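Local coordinates for protein endonuclease V isoform X2 (Ciona intestinalis, PDB 6OZI) that probably cleaves nucleic acid strands at inosine in a metal-dependent reaction, as an RNA-directed eukaryotic member of the endonuclease V family, at residues E18-I23 with I123-A128; G119-R124 with E184-A189; P151-K156 with T180-V185. The protein carries 1 engineered substitution. All coordinates share one frame; numbering follows the deposited sequence.

Contact 1. Residues E18-I23 with I123-A128. With nucleotides of chain C.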
loop_
_atom_site.group_PDB
_atom_site.type_symbol
_atom_site.label_atom_id
_atom_site.label_comp_id
_atom_site.label_asym_id
_atom_site.label_seq_id
_atom_site.Cartn_x
_atom_site.Cartn_y
_atom_site.Cartn_z
ATOM N N GLU A 18 24.788 12.518 -28.082
ATOM C CA GLU A 18 24.916 11.859 -29.379
ATOM C C GLU A 18 23.663 11.068 -29.762
ATOM O O GLU A 18 23.390 10.904 -30.959
ATOM C CB GLU A 18 26.176 10.986 -29.426
ATOM C CG GLU A 18 26.155 9.679 -28.679
ATOM C CD GLU A 18 27.443 8.893 -28.926
ATOM O OE1 GLU A 18 28.330 9.428 -29.634
ATOM O OE2 GLU A 18 27.571 7.753 -28.428
ATOM N N LEU A 19 22.891 10.577 -28.784
ATOM C CA LEU A 19 21.683 9.815 -29.101
ATOM C C LEU A 19 20.490 10.689 -29.476
ATOM O O LEU A 19 19.635 10.247 -30.252
ATOM C CB LEU A 19 21.267 8.933 -27.920
ATOM C CG LEU A 19 21.865 7.548 -27.745
ATOM C CD1 LEU A 19 21.242 6.880 -26.530
ATOM C CD2 LEU A 19 21.599 6.721 -28.993
ATOM N N ARG A 20 20.406 11.914 -28.945
ATOM C CA ARG A 20 19.147 12.657 -29.012
ATOM C C ARG A 20 18.643 12.846 -30.444
ATOM O O ARG A 20 17.430 12.833 -30.668
ATOM C CB ARG A 20 19.292 14.009 -28.300
ATOM C CG ARG A 20 20.367 14.916 -28.871
ATOM C CD ARG A 20 20.600 16.152 -28.001
ATOM N NE ARG A 20 19.438 17.026 -27.969
ATOM C CZ ARG A 20 19.336 18.104 -27.199
ATOM N NH1 ARG A 20 20.332 18.445 -26.392
ATOM N NH2 ARG A 20 18.233 18.841 -27.239
ATOM N N ASP A 21 19.534 12.990 -31.427
ATOM C CA ASP A 21 19.051 13.214 -32.789
ATOM C C ASP A 21 18.548 11.942 -33.458
ATOM O O ASP A 21 17.983 12.024 -34.555
ATOM C CB ASP A 21 20.134 13.863 -33.666
ATOM C CG ASP A 21 21.171 12.867 -34.168
ATOM O OD1 ASP A 21 21.504 11.910 -33.433
ATOM O OD2 ASP A 21 21.672 13.049 -35.301
ATOM N N LYS A 22 18.732 10.782 -32.830
ATOM C CA LYS A 22 18.219 9.533 -33.367
ATOM C C LYS A 22 16.784 9.261 -32.939
ATOM O O LYS A 22 16.148 8.352 -33.484
ATOM C CB LYS A 22 19.109 8.363 -32.928
ATOM C CG LYS A 22 20.578 8.524 -33.305
ATOM C CD LYS A 22 20.747 8.750 -34.792
ATOM C CE LYS A 22 22.217 8.909 -35.151
ATOM N NZ LYS A 22 22.874 9.964 -34.327
ATOM N N ILE A 23 16.264 10.015 -31.971
ATOM C CA ILE A 23 14.905 9.780 -31.503
ATOM C C ILE A 23 13.927 10.289 -32.551
ATOM O O ILE A 23 14.005 11.445 -32.984
ATOM C CB ILE A 23 14.689 10.462 -30.147
ATOM C CG1 ILE A 23 15.605 9.825 -29.104
ATOM C CG2 ILE A 23 13.245 10.350 -29.712
ATOM C CD1 ILE A 23 15.892 10.717 -27.925
ATOM N N ILE A 123 15.713 17.178 -20.232
ATOM C CA ILE A 123 16.595 18.340 -20.365
ATOM C C ILE A 123 17.405 18.279 -21.659
ATOM O O ILE A 123 17.611 19.301 -22.328
ATOM C CB ILE A 123 17.508 18.476 -19.133
ATOM C CG1 ILE A 123 18.449 19.670 -19.328
ATOM C CG2 ILE A 123 18.263 17.172 -18.860
ATOM C CD1 ILE A 123 19.252 20.036 -18.101
ATOM N N ARG A 124 17.892 17.094 -22.027
ATOM C CA ARG A 124 18.608 16.923 -23.283
ATOM C C ARG A 124 17.787 16.134 -24.302
ATOM O O ARG A 124 18.351 15.550 -25.232
ATOM C CB ARG A 124 19.969 16.268 -23.039
ATOM C CG ARG A 124 21.027 17.214 -22.437
ATOM C CD ARG A 124 22.241 16.455 -21.878
ATOM N NE ARG A 124 21.879 15.545 -20.790
ATOM C CZ ARG A 124 21.807 15.884 -19.503
ATOM N NH1 ARG A 124 22.067 17.128 -19.113
ATOM N NH2 ARG A 124 21.465 14.972 -18.601
ATOM N N ARG A 125 16.461 16.116 -24.141
ATOM C CA ARG A 125 15.535 15.509 -25.103
ATOM C C ARG A 125 15.839 14.032 -25.337
ATOM O O ARG A 125 15.698 13.519 -26.448
ATOM C CB ARG A 125 15.540 16.278 -26.424
ATOM C CG ARG A 125 15.224 17.758 -26.281
ATOM C CD ARG A 125 13.861 17.991 -25.622
ATOM N NE ARG A 125 13.467 19.391 -25.740
ATOM C CZ ARG A 125 13.705 20.320 -24.815
ATOM N NH1 ARG A 125 14.325 19.998 -23.682
ATOM N NH2 ARG A 125 13.322 21.573 -25.027
ATOM N N CYS A 126 16.211 13.329 -24.275
ATOM C CA CYS A 126 16.620 11.937 -24.362
ATOM C C CYS A 126 16.300 11.225 -23.047
ATOM O O CYS A 126 17.178 10.672 -22.381
ATOM C CB CYS A 126 18.107 11.853 -24.702
ATOM S SG CYS A 126 18.747 10.185 -25.026
ATOM N N GLY A 127 15.027 11.235 -22.648
ATOM C CA GLY A 127 14.620 10.508 -21.463
ATOM C C GLY A 127 14.665 9.005 -21.692
ATOM O O GLY A 127 14.836 8.520 -22.813
ATOM N N ALA A 128 14.476 8.258 -20.596
ATOM C CA ALA A 128 14.686 6.810 -20.622
ATOM C C ALA A 128 13.797 6.119 -21.648
ATOM O O ALA A 128 14.237 5.181 -22.317
ATOM C CB ALA A 128 14.461 6.214 -19.230
ATOM P P DI C 5 11.791 13.508 -10.313
ATOM O OP1 DI C 5 10.704 13.890 -9.348
ATOM O OP2 DI C 5 12.845 12.644 -9.666
ATOM O "O5'" DI C 5 11.156 12.809 -11.665
ATOM C "C5'" DI C 5 9.866 13.155 -12.105
ATOM C "C4'" DI C 5 9.381 12.126 -13.113
ATOM O "O4'" DI C 5 10.369 12.188 -14.396
ATOM C "C3'" DI C 5 9.426 10.897 -12.634
ATOM O "O3'" DI C 5 8.260 10.081 -13.103
ATOM C "C2'" DI C 5 10.718 10.258 -13.198
ATOM C "C1'" DI C 5 10.943 11.014 -14.524
ATOM N N9 DI C 5 12.392 11.150 -14.740
ATOM C C8 DI C 5 13.448 11.654 -14.082
ATOM N N7 DI C 5 14.534 11.430 -14.854
ATOM C C5 DI C 5 14.146 10.802 -15.952
ATOM C C6 DI C 5 14.920 10.298 -17.170
ATOM O O6 DI C 5 16.092 10.434 -17.249
ATOM N N1 DI C 5 14.221 9.641 -18.218
ATOM C C2 DI C 5 12.803 9.452 -18.135
ATOM N N3 DI C 5 12.075 9.929 -16.972
ATOM C C4 DI C 5 12.805 10.618 -15.880
HETATM O O HOH W 1 15.506 14.180 -29.220
HETATM O O HOH W 2 19.360 20.605 -24.593
#

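Contact 2. Residues G119-R124 with E184-A189. With nucleotides of chain C.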
loop_
_atom_site.group_PDB
_atom_site.type_symbol
_atom_site.label_atom_id
_atom_site.label_comp_id
_atom_site.label_asym_id
_atom_site.label_seq_id
_atom_site.Cartn_x
_atom_site.Cartn_y
_atom_site.Cartn_z
ATOM N N GLY A 119 9.997 10.582 -22.232
ATOM C CA GLY A 119 10.746 10.353 -23.448
ATOM C C GLY A 119 11.411 11.634 -23.908
ATOM O O GLY A 119 12.472 12.005 -23.398
ATOM N N PHE A 120 10.782 12.331 -24.858
ATOM C CA PHE A 120 11.305 13.614 -25.331
ATOM C C PHE A 120 11.342 14.652 -24.212
ATOM O O PHE A 120 12.173 15.568 -24.239
ATOM C CB PHE A 120 10.438 14.092 -26.501
ATOM C CG PHE A 120 10.922 15.354 -27.181
ATOM C CD1 PHE A 120 12.122 15.384 -27.880
ATOM C CD2 PHE A 120 10.134 16.493 -27.179
ATOM C CE1 PHE A 120 12.543 16.543 -28.530
ATOM C CE2 PHE A 120 10.547 17.653 -27.826
ATOM C CZ PHE A 120 11.755 17.679 -28.495
ATOM N N PHE A 121 10.471 14.508 -23.212
ATOM C CA PHE A 121 10.310 15.470 -22.118
ATOM C C PHE A 121 11.488 15.360 -21.152
ATOM O O PHE A 121 11.387 14.812 -20.050
ATOM C CB PHE A 121 8.974 15.213 -21.427
ATOM C CG PHE A 121 8.621 16.205 -20.365
ATOM C CD1 PHE A 121 9.321 17.390 -20.227
ATOM C CD2 PHE A 121 7.566 15.952 -19.508
ATOM C CE1 PHE A 121 8.975 18.306 -19.242
ATOM C CE2 PHE A 121 7.209 16.858 -18.521
ATOM C CZ PHE A 121 7.914 18.037 -18.387
ATOM N N HIS A 122 12.608 15.968 -21.544
ATOM C CA HIS A 122 13.877 15.724 -20.874
ATOM C C HIS A 122 14.818 16.878 -21.182
ATOM O O HIS A 122 14.737 17.483 -22.255
ATOM C CB HIS A 122 14.458 14.390 -21.344
ATOM C CG HIS A 122 15.748 14.006 -20.691
ATOM N ND1 HIS A 122 16.977 14.357 -21.208
ATOM C CD2 HIS A 122 16.002 13.242 -19.603
ATOM C CE1 HIS A 122 17.933 13.857 -20.445
ATOM N NE2 HIS A 122 17.368 13.174 -19.465
ATOM N N ILE A 123 15.713 17.178 -20.232
ATOM C CA ILE A 123 16.595 18.340 -20.365
ATOM C C ILE A 123 17.405 18.279 -21.659
ATOM O O ILE A 123 17.611 19.301 -22.328
ATOM C CB ILE A 123 17.508 18.476 -19.133
ATOM C CG1 ILE A 123 18.449 19.670 -19.328
ATOM C CG2 ILE A 123 18.263 17.172 -18.860
ATOM C CD1 ILE A 123 19.252 20.036 -18.101
ATOM N N ARG A 124 17.892 17.094 -22.027
ATOM C CA ARG A 124 18.608 16.923 -23.283
ATOM C C ARG A 124 17.787 16.134 -24.302
ATOM O O ARG A 124 18.351 15.550 -25.232
ATOM C CB ARG A 124 19.969 16.268 -23.039
ATOM C CG ARG A 124 21.027 17.214 -22.437
ATOM C CD ARG A 124 22.241 16.455 -21.878
ATOM N NE ARG A 124 21.879 15.545 -20.790
ATOM C CZ ARG A 124 21.807 15.884 -19.503
ATOM N NH1 ARG A 124 22.067 17.128 -19.113
ATOM N NH2 ARG A 124 21.465 14.972 -18.601
ATOM N N GLU A 184 8.602 24.731 -28.185
ATOM C CA GLU A 184 8.125 23.449 -28.682
ATOM C C GLU A 184 7.381 22.723 -27.571
ATOM O O GLU A 184 7.614 22.959 -26.382
ATOM C CB GLU A 184 9.283 22.575 -29.203
ATOM C CG GLU A 184 10.314 22.216 -28.134
ATOM C CD GLU A 184 11.485 21.378 -28.649
ATOM O OE1 GLU A 184 11.418 20.877 -29.796
ATOM O OE2 GLU A 184 12.483 21.227 -27.897
ATOM N N VAL A 185 6.491 21.819 -27.977
ATOM C CA VAL A 185 5.772 20.976 -27.029
ATOM C C VAL A 185 6.664 19.808 -26.632
ATOM O O VAL A 185 7.242 19.122 -27.487
ATOM C CB VAL A 185 4.442 20.486 -27.624
ATOM C CG1 VAL A 185 3.751 19.531 -26.648
ATOM C CG2 VAL A 185 3.533 21.675 -27.943
ATOM N N LEU A 186 6.801 19.600 -25.329
ATOM C CA LEU A 186 7.597 18.514 -24.784
ATOM C C LEU A 186 6.768 17.292 -24.425
ATOM O O LEU A 186 7.266 16.163 -24.530
ATOM C CB LEU A 186 8.345 18.997 -23.538
ATOM C CG LEU A 186 9.292 20.194 -23.703
ATOM C CD1 LEU A 186 9.984 20.519 -22.387
ATOM C CD2 LEU A 186 10.321 19.954 -24.799
ATOM N N ALA A 187 5.533 17.500 -23.977
ATOM C CA ALA A 187 4.704 16.430 -23.445
ATOM C C ALA A 187 3.262 16.906 -23.395
ATOM O O ALA A 187 2.943 18.050 -23.731
ATOM C CB ALA A 187 5.180 15.999 -22.056
ATOM N N LYS A 188 2.393 16.019 -22.928
ATOM C CA LYS A 188 0.971 16.290 -22.799
ATOM C C LYS A 188 0.546 15.823 -21.414
ATOM O O LYS A 188 0.755 14.659 -21.058
ATOM C CB LYS A 188 0.190 15.574 -23.906
ATOM C CG LYS A 188 -0.981 16.344 -24.457
ATOM C CD LYS A 188 -1.283 15.858 -25.862
ATOM C CE LYS A 188 -2.262 16.776 -26.587
ATOM N NZ LYS A 188 -1.588 17.970 -27.143
ATOM N N ALA A 189 0.024 16.745 -20.612
ATOM C CA ALA A 189 -0.610 16.406 -19.343
ATOM C C ALA A 189 -2.029 15.929 -19.623
ATOM O O ALA A 189 -2.828 16.668 -20.203
ATOM C CB ALA A 189 -0.625 17.617 -18.414
ATOM P P DI C 5 11.791 13.508 -10.313
ATOM O OP1 DI C 5 10.704 13.890 -9.348
ATOM O OP2 DI C 5 12.845 12.644 -9.666
ATOM O "O5'" DI C 5 11.156 12.809 -11.665
ATOM C "C5'" DI C 5 9.866 13.155 -12.105
ATOM C "C4'" DI C 5 9.381 12.126 -13.113
ATOM O "O4'" DI C 5 10.369 12.188 -14.396
ATOM C "C3'" DI C 5 9.426 10.897 -12.634
ATOM O "O3'" DI C 5 8.260 10.081 -13.103
ATOM C "C2'" DI C 5 10.718 10.258 -13.198
ATOM C "C1'" DI C 5 10.943 11.014 -14.524
ATOM N N9 DI C 5 12.392 11.150 -14.740
ATOM C C8 DI C 5 13.448 11.654 -14.082
ATOM N N7 DI C 5 14.534 11.430 -14.854
ATOM C C5 DI C 5 14.146 10.802 -15.952
ATOM C C6 DI C 5 14.920 10.298 -17.170
ATOM O O6 DI C 5 16.092 10.434 -17.249
ATOM N N1 DI C 5 14.221 9.641 -18.218
ATOM C C2 DI C 5 12.803 9.452 -18.135
ATOM N N3 DI C 5 12.075 9.929 -16.972
ATOM C C4 DI C 5 12.805 10.618 -15.880
#

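Contact 3. Residues P151-K156 with T180-V185. With nucleotides of chain C.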
loop_
_atom_site.group_PDB
_atom_site.type_symbol
_atom_site.label_atom_id
_atom_site.label_comp_id
_atom_site.label_asym_id
_atom_site.label_seq_id
_atom_site.Cartn_x
_atom_site.Cartn_y
_atom_site.Cartn_z
ATOM N N PRO A 151 14.191 23.909 -15.348
ATOM C CA PRO A 151 14.382 25.370 -15.399
ATOM C C PRO A 151 14.940 25.854 -16.723
ATOM O O PRO A 151 14.530 26.912 -17.211
ATOM C CB PRO A 151 15.361 25.637 -14.247
ATOM C CG PRO A 151 15.226 24.466 -13.345
ATOM C CD PRO A 151 14.888 23.293 -14.209
ATOM N N GLU A 152 15.849 25.092 -17.337
ATOM C CA GLU A 152 16.459 25.526 -18.591
ATOM C C GLU A 152 15.445 25.639 -19.726
ATOM O O GLU A 152 15.711 26.335 -20.714
ATOM C CB GLU A 152 17.583 24.553 -18.993
ATOM C CG GLU A 152 18.728 24.410 -17.979
ATOM C CD GLU A 152 18.376 23.538 -16.778
ATOM O OE1 GLU A 152 17.206 23.126 -16.655
ATOM O OE2 GLU A 152 19.272 23.260 -15.954
ATOM N N ASP A 153 14.281 24.999 -19.598
ATOM C CA ASP A 153 13.223 25.082 -20.595
ATOM C C ASP A 153 12.023 25.880 -20.110
ATOM O O ASP A 153 11.010 25.946 -20.813
ATOM C CB ASP A 153 12.765 23.680 -21.009
ATOM C CG ASP A 153 13.710 23.015 -21.984
ATOM O OD1 ASP A 153 13.817 23.495 -23.139
ATOM O OD2 ASP A 153 14.341 22.002 -21.599
ATOM N N GLY A 154 12.105 26.479 -18.927
ATOM C CA GLY A 154 10.986 27.242 -18.412
ATOM C C GLY A 154 9.821 26.383 -17.979
ATOM O O GLY A 154 8.679 26.851 -18.002
ATOM N N VAL A 155 10.078 25.137 -17.588
ATOM C CA VAL A 155 9.033 24.207 -17.170
ATOM C C VAL A 155 9.055 24.129 -15.647
ATOM O O VAL A 155 9.972 23.547 -15.056
ATOM C CB VAL A 155 9.223 22.819 -17.797
ATOM C CG1 VAL A 155 8.180 21.842 -17.244
ATOM C CG2 VAL A 155 9.131 22.900 -19.310
ATOM N N LYS A 156 8.018 24.680 -15.016
ATOM C CA LYS A 156 7.905 24.762 -13.568
ATOM C C LYS A 156 6.627 24.074 -13.114
ATOM O O LYS A 156 5.558 24.277 -13.695
ATOM C CB LYS A 156 7.926 26.218 -13.101
ATOM C CG LYS A 156 7.945 26.393 -11.602
ATOM C CD LYS A 156 8.409 27.792 -11.217
ATOM C CE LYS A 156 8.065 28.112 -9.763
ATOM N NZ LYS A 156 8.483 27.044 -8.812
ATOM N N THR A 180 9.608 27.137 -23.217
ATOM C CA THR A 180 9.687 28.515 -23.686
ATOM C C THR A 180 11.050 28.851 -24.261
ATOM O O THR A 180 11.176 29.839 -24.989
ATOM C CB THR A 180 9.359 29.497 -22.555
ATOM O OG1 THR A 180 10.220 29.241 -21.437
ATOM C CG2 THR A 180 7.912 29.359 -22.121
ATOM N N GLU A 181 12.063 28.036 -23.978
ATOM C CA GLU A 181 13.391 28.299 -24.510
ATOM C C GLU A 181 13.517 27.786 -25.935
ATOM O O GLU A 181 14.195 28.408 -26.756
ATOM C CB GLU A 181 14.443 27.640 -23.611
ATOM C CG GLU A 181 15.856 27.589 -24.180
ATOM C CD GLU A 181 16.629 28.868 -23.940
ATOM O OE1 GLU A 181 16.161 29.707 -23.135
ATOM O OE2 GLU A 181 17.707 29.035 -24.557
ATOM N N LYS A 182 12.860 26.671 -26.250
ATOM C CA LYS A 182 12.872 26.108 -27.587
ATOM C C LYS A 182 11.559 26.284 -28.338
ATOM O O LYS A 182 11.497 25.925 -29.519
ATOM C CB LYS A 182 13.235 24.617 -27.527
ATOM C CG LYS A 182 14.610 24.365 -26.945
ATOM C CD LYS A 182 15.670 25.234 -27.634
ATOM C CE LYS A 182 17.084 24.805 -27.258
ATOM N NZ LYS A 182 18.119 25.643 -27.937
ATOM N N ASN A 183 10.513 26.808 -27.690
ATOM C CA ASN A 183 9.224 27.071 -28.339
ATOM C C ASN A 183 8.678 25.796 -28.981
ATOM O O ASN A 183 8.351 25.761 -30.169
ATOM C CB ASN A 183 9.346 28.201 -29.370
ATOM C CG ASN A 183 7.994 28.730 -29.827
ATOM O OD1 ASN A 183 7.125 29.025 -29.005
ATOM N ND2 ASN A 183 7.810 28.849 -31.140
ATOM N N GLU A 184 8.602 24.731 -28.185
ATOM C CA GLU A 184 8.125 23.449 -28.682
ATOM C C GLU A 184 7.381 22.723 -27.571
ATOM O O GLU A 184 7.614 22.959 -26.382
ATOM C CB GLU A 184 9.283 22.575 -29.203
ATOM C CG GLU A 184 10.314 22.216 -28.134
ATOM C CD GLU A 184 11.485 21.378 -28.649
ATOM O OE1 GLU A 184 11.418 20.877 -29.796
ATOM O OE2 GLU A 184 12.483 21.227 -27.897
ATOM N N VAL A 185 6.491 21.819 -27.977
ATOM C CA VAL A 185 5.772 20.976 -27.029
ATOM C C VAL A 185 6.664 19.808 -26.632
ATOM O O VAL A 185 7.242 19.122 -27.487
ATOM C CB VAL A 185 4.442 20.486 -27.624
ATOM C CG1 VAL A 185 3.751 19.531 -26.648
ATOM C CG2 VAL A 185 3.533 21.675 -27.943
ATOM P P DC C 4 12.003 18.749 -6.871
ATOM O OP1 DC C 4 11.224 19.942 -6.478
ATOM O OP2 DC C 4 11.732 17.444 -6.220
ATOM O "O5'" DC C 4 11.880 18.573 -8.449
ATOM C "C5'" DC C 4 10.932 17.689 -8.998
ATOM C "C4'" DC C 4 11.506 17.016 -10.229
ATOM O "O4'" DC C 4 12.147 18.019 -11.064
ATOM C "C3'" DC C 4 12.576 15.961 -9.930
ATOM O "O3'" DC C 4 12.455 14.876 -10.824
ATOM C "C2'" DC C 4 13.882 16.715 -10.139
ATOM C "C1'" DC C 4 13.506 17.670 -11.262
ATOM N N1 DC C 4 14.334 18.907 -11.279
ATOM C C2 DC C 4 15.336 19.038 -12.244
ATOM O O2 DC C 4 15.499 18.124 -13.065
ATOM N N3 DC C 4 16.101 20.162 -12.253
ATOM C C4 DC C 4 15.888 21.118 -11.349
ATOM N N4 DC C 4 16.660 22.210 -11.401
ATOM C C5 DC C 4 14.867 21.001 -10.355
ATOM C C6 DC C 4 14.127 19.887 -10.354
#

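Contact 1. Residues E18-I23 with I123-A128
Arg20 lays the flat face of its guanidinium over the backbone carbonyl of Arg124, whose O stands 3.2 Å above the plane and over its centre. The N-H groups therefore do not aim at that oxygen: NE of Arg20 lies 3.3 Å from Arg124 O, but its angle is too poor for a hydrogen bond, which is consistent with a cation facing the carbonyl dipole. A bend at chi3 (-65°) folds the arginine over the loop, where its NH2 packs on CG of Arg125 at 3.3 Å, the two guanidinium planes 39° apart.

Water carries the hydrogen bonding. One molecule donates to Arg20 O (2.8 Å) and to Arg125 O; a second accepts from Arg20 NH1 (3.0 Å) and donates to Ile123 O. The same NH1 has a salt bridge to Glu17, so an alanine in place of Arg20 would probably leave Glu17 without this mate and the Arg124 carbonyl without its cover.

The tie joins the C-terminal part of helix 6-19 and the residues after it to the loop entering helix 128-136, for which Gly127 is the N-cap, in an enzyme of the RNase H clan. The loop reaches the substrate: Ala128 N approaches N1 of deoxyinosine DI5 of chain C to 2.8 Å, consistent with a part in holding the base.

Apolar contact is limited. CD1 of Ile23 reaches CA of Cys126 at 3.8 Å. Leu19 CB borders the Cys126 sulfur, though that cysteine was modelled in two conformers, which leaves this pairing doubtful; His131 of helix 128-136 also touches Leu19.

Contact 2. Residues G119-R124 with E184-A189
Phe121 and Leu186 bring their CA atoms to 4.9 Å where an inverse gamma turn centred on Phe121 meets strand 184-190, yet no hydrogen bond crosses between 119-124 and 184-189. The strand is itself irregular here: Leu186 and Ala187 both face Ile177 of strand 174-179 in a classic beta bulge.

Two phenylalanines carry the contact. Phe121 has CG anti to its N (chi1 -175°), which sends the ring across the strand, its two ortho carbons meeting successive residues. CD2 packs on CB of Ala187 at 3.5 Å, while CD1 touches CB of Leu186 at 3.8 Å; CD1 of Leu186 also reaches this flank of the ring, the leucine crossing it at about a right angle. Ile177 of strand 174-179, Ser203 of strand 200-206 and the loop residue Leu147 also touch the ring, which places it against the RNase H-like sheet.

Phe120 lies farther toward the start of the strand. Its CE2 meets CD2 of Leu186 at 3.8 Å, so the two methyl branches of that leucine divide between the two aromatic rings. The same CE2 comes to 3.6 Å from Val185 O, which lies near the ring plane.

On the loop's other flank, His122 turns its ring edge to the inosine: CD2 is 3.7 Å from O6 of DI5 of chain C, and NE2 is hydrogen-bonded to Ser84 O.

Glu184 also meets Phe120, its OE1 at the ring edge, in plane and 3.5 Å from CZ, with the carboxylate turned 83° to the ring. Glu184 OE2 is salt-bridged to Arg125, which also makes a cation-pi contact with Phe120. The acid thus probably meets the electropositive ring edge while cationic groups, Arg125 and Arg25, favour the pi system.

Contact 3. Residues P151-K156 with T180-V185
The carbonyl oxygen of Asp153 is gripped twice by Thr180. Thr180 N donates to Asp153 O at 3.0 Å, with a bent N-H...O angle of 139° and the donor tilted 31° out of the carbonyl plane. The hydroxyl adds a weak second bond, Thr180 OG1 to Asp153 O at 3.4 Å; it gets there because chi1 of 55° sets OG1 between the backbone N and the carbonyl carbon, on the side of the incoming oxygen.

Gly154 lies next to this hydroxyl, its CA 3.7 Å from Thr180 OG1. A CB would clash with that oxygen, and the positive phi of the residue independently favours glycine; Gly154 and Val155 form a G1 beta bulge just before helix 157-169. Asn183 and Glu184 form another, facing Ser179, where the turn after strand 174-179 runs into strand 184-190. The contact therefore joins a loop leading to a helix with the connection between two antiparallel strands.

Beside the bonded pair the packing is thin. CB of Glu181 rests on the carbonyl of Glu152, 3.4 Å from its O, and CG of Lys182 passes Asp153 OD1 at 4.0 Å. The Lys182 ammonium is directed elsewhere, its NZ being 6.8 Å from Asp153 OD1, so these opposite charges make no salt bridge. Pro151 belongs to the substrate side: its CG stands 3.3 Å from N4 of DC4 of chain C, the nucleotide preceding the inosine.

Asp153 OD1 takes a hydrogen bond from Ser179 and a salt bridge from Arg125, the arginine that also holds Glu184. Asp153 OD1 and Glu184 OE2 are 5.4 Å apart, and the guanidinium they share probably offsets the repulsion between these like charges.

From the N terminus, contact 1 closes the longest loop, bringing the end of helix 6-19 and the residues after it onto 123-128 after the chain has run through strands 37-45, 52-61, 67-76 and 112-116 and helix 86-104. Contact 2 starts at 119-124, just inside that loop, so the two cross on their shared residues Ile123 and Arg124. Its own loop runs on through helix 128-136 to strand 184-190. Contact 3 nests within it, closing a short excursion through helix 157-169 and strand 174-179, and ends on the same strand, sharing Glu184 and Val185. Arg125 of contact 1 connects all three through acidic partners.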